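Local coordinates for endo-1,4-beta-xylanase (Uncultured bacterium, PDB 7AX7), which probably removes acetyl groups from acetylated xylan through its cobalt-binding CE4 domain, part of a larger multidomain xylanase, at residues S19-I24 with Q160-L165. Residues are numbered along the deposited sequence; the frame is centred on the assembly and turned at random.
Sequences SDVLDI and QTVQAL
Val162 meets three residues of segment 19-24: Asp20, Val21 and Ile24. Its two methyls divide the work. Val162 CG1 lies 3.7 Å from Ile24 CD1 and 3.9 Å from Asp20 CB. Val162 CG2 faces Val21 CG2 at 4.0 Å and also touches Asp20 CB. The split follows from the Val162 rotamer, with CG1 anti to the backbone N (chi1 174°) and CG2 beside it. Asp20 thus adds only the foot of its side chain to the apolar seam. Ile24 CD1 also rests against the backbone, 3.4 Å from Val162 O. The extended end of Ile24 (chi2 160°) carries CD1 across to this carbonyl.

The axes of segments 19-24 and 160-165 run in the same direction, 1° apart, and approach to 9.7 Å. The segments lie on helices 16-28 and 159-174 of the distorted (beta/alpha) barrel of the NodB-type polysaccharide deacetylases. These helices are neighbours because they follow strands 4-11 and 148-153, which pair in parallel in the curled sheet. The cobalt ligand Asp12 comes directly after strand 4-11. On the far flank of helix 159-174, Ala164 touches Arg136 and Val137 of helix 133-143.

One turn after Val162, Leu165 enters the seam from the sheet side. Leu165 CD2 does most of the touching, 3.7 Å from Ile24 CG2 and 3.9 Å from Val21 CG1. The side chains of Leu165 and Val21 cross at about a right angle. Leu165 CG adds a contact with Ile24 CG2 at 3.8 Å. Beneath the pair, Val21 and Leu165 both reach Phe10 of strand 4-11.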
loop_
_atom_site.group_PDB
_atom_site.type_symbol
_atom_site.label_atom_id
_atom_site.label_comp_id
_atom_site.label_asym_id
_atom_site.label_seq_id
_atom_site.Cartn_x
_atom_site.Cartn_y
_atom_site.Cartn_z
ATOM N N SER A 19 -13.523 -0.771 3.932
ATOM C CA SER A 19 -14.699 -1.182 3.169
ATOM C C SER A 19 -15.223 -0.045 2.304
ATOM O O SER A 19 -15.724 -0.279 1.198
ATOM C CB SER A 19 -15.791 -1.685 4.112
ATOM O OG SER A 19 -15.349 -2.838 4.796
ATOM N N ASP A 20 -15.128 1.192 2.796
ATOM C CA ASP A 20 -15.553 2.338 1.998
ATOM C C ASP A 20 -14.593 2.584 0.842
ATOM O O ASP A 20 -15.016 2.982 -0.252
ATOM C CB ASP A 20 -15.660 3.584 2.880
ATOM C CG ASP A 20 -16.692 3.431 3.990
ATOM O OD1 ASP A 20 -17.811 2.942 3.719
ATOM O OD2 ASP A 20 -16.379 3.799 5.136
ATOM N N VAL A 21 -13.292 2.375 1.074
ATOM C CA VAL A 21 -12.334 2.472 -0.018
ATOM C C VAL A 21 -12.671 1.437 -1.085
ATOM O O VAL A 21 -12.708 1.746 -2.286
ATOM C CB VAL A 21 -10.893 2.314 0.516
ATOM C CG1 VAL A 21 -9.882 2.219 -0.631
ATOM C CG2 VAL A 21 -10.532 3.478 1.453
ATOM N N LEU A 22 -12.973 0.205 -0.659
ATOM C CA LEU A 22 -13.275 -0.866 -1.606
ATOM C C LEU A 22 -14.526 -0.560 -2.421
ATOM O O LEU A 22 -14.566 -0.820 -3.632
ATOM C CB LEU A 22 -13.444 -2.186 -0.855
ATOM C CG LEU A 22 -12.192 -2.762 -0.186
ATOM C CD1 LEU A 22 -12.596 -3.976 0.617
ATOM C CD2 LEU A 22 -11.107 -3.110 -1.227
ATOM N N ASP A 23 -15.573 -0.053 -1.764
ATOM C CA ASP A 23 -16.782 0.337 -2.481
ATOM C C ASP A 23 -16.444 1.239 -3.654
ATOM O O ASP A 23 -16.971 1.064 -4.758
ATOM C CB ASP A 23 -17.755 1.047 -1.539
ATOM C CG ASP A 23 -18.391 0.111 -0.524
ATOM O OD1 ASP A 23 -18.291 -1.127 -0.686
ATOM O OD2 ASP A 23 -18.989 0.628 0.443
ATOM N N ILE A 24 -15.542 2.200 -3.433
ATOM C CA ILE A 24 -15.178 3.151 -4.478
ATOM C C ILE A 24 -14.322 2.473 -5.548
ATOM O O ILE A 24 -14.553 2.641 -6.752
ATOM C CB ILE A 24 -14.463 4.362 -3.853
ATOM C CG1 ILE A 24 -15.448 5.176 -3.003
ATOM C CG2 ILE A 24 -13.775 5.211 -4.925
ATOM C CD1 ILE A 24 -14.756 6.095 -1.980
ATOM N N GLN A 160 -11.666 11.443 5.193
ATOM C CA GLN A 160 -11.356 12.490 4.220
ATOM C C GLN A 160 -10.641 11.926 2.995
ATOM O O GLN A 160 -10.742 12.493 1.898
ATOM C CB GLN A 160 -10.533 13.594 4.877
ATOM C CG GLN A 160 -11.341 14.450 5.844
ATOM C CD GLN A 160 -10.481 15.444 6.605
ATOM O OE1 GLN A 160 -9.658 15.064 7.437
ATOM N NE2 GLN A 160 -10.667 16.721 6.323
ATOM N N THR A 161 -9.916 10.818 3.155
ATOM C CA THR A 161 -9.344 10.141 1.991
ATOM C C THR A 161 -10.418 9.391 1.222
ATOM O O THR A 161 -10.391 9.350 -0.016
ATOM C CB THR A 161 -8.226 9.201 2.430
ATOM O OG1 THR A 161 -7.079 9.988 2.786
ATOM C CG2 THR A 161 -7.855 8.201 1.314
ATOM N N VAL A 162 -11.378 8.797 1.936
ATOM C CA VAL A 162 -12.543 8.225 1.270
ATOM C C VAL A 162 -13.255 9.282 0.431
ATOM O O VAL A 162 -13.623 9.036 -0.723
ATOM C CB VAL A 162 -13.486 7.588 2.305
ATOM C CG1 VAL A 162 -14.757 7.115 1.626
ATOM C CG2 VAL A 162 -12.774 6.422 3.018
ATOM N N GLN A 163 -13.450 10.480 0.989
ATOM C CA GLN A 163 -14.086 11.548 0.225
ATOM C C GLN A 163 -13.251 11.936 -0.988
ATOM O O GLN A 163 -13.795 12.235 -2.054
ATOM C CB GLN A 163 -14.322 12.773 1.113
ATOM C CG GLN A 163 -15.385 12.590 2.169
ATOM C CD GLN A 163 -15.422 13.755 3.153
ATOM O OE1 GLN A 163 -14.569 13.867 4.047
ATOM N NE2 GLN A 163 -16.399 14.634 2.985
ATOM N N ALA A 164 -11.926 11.926 -0.843
ATOM C CA ALA A 164 -11.032 12.362 -1.912
ATOM C C ALA A 164 -10.917 11.339 -3.035
ATOM O O ALA A 164 -10.679 11.719 -4.183
ATOM C CB ALA A 164 -9.644 12.648 -1.340
ATOM N N LEU A 165 -11.084 10.052 -2.733
ATOM C CA LEU A 165 -10.719 9.021 -3.699
ATOM C C LEU A 165 -11.489 9.095 -5.024
ATOM O O LEU A 165 -10.867 8.870 -6.079
ATOM C CB LEU A 165 -10.879 7.646 -3.038
ATOM C CG LEU A 165 -10.354 6.452 -3.840
ATOM C CD1 LEU A 165 -8.866 6.605 -4.151
ATOM C CD2 LEU A 165 -10.609 5.153 -3.100
#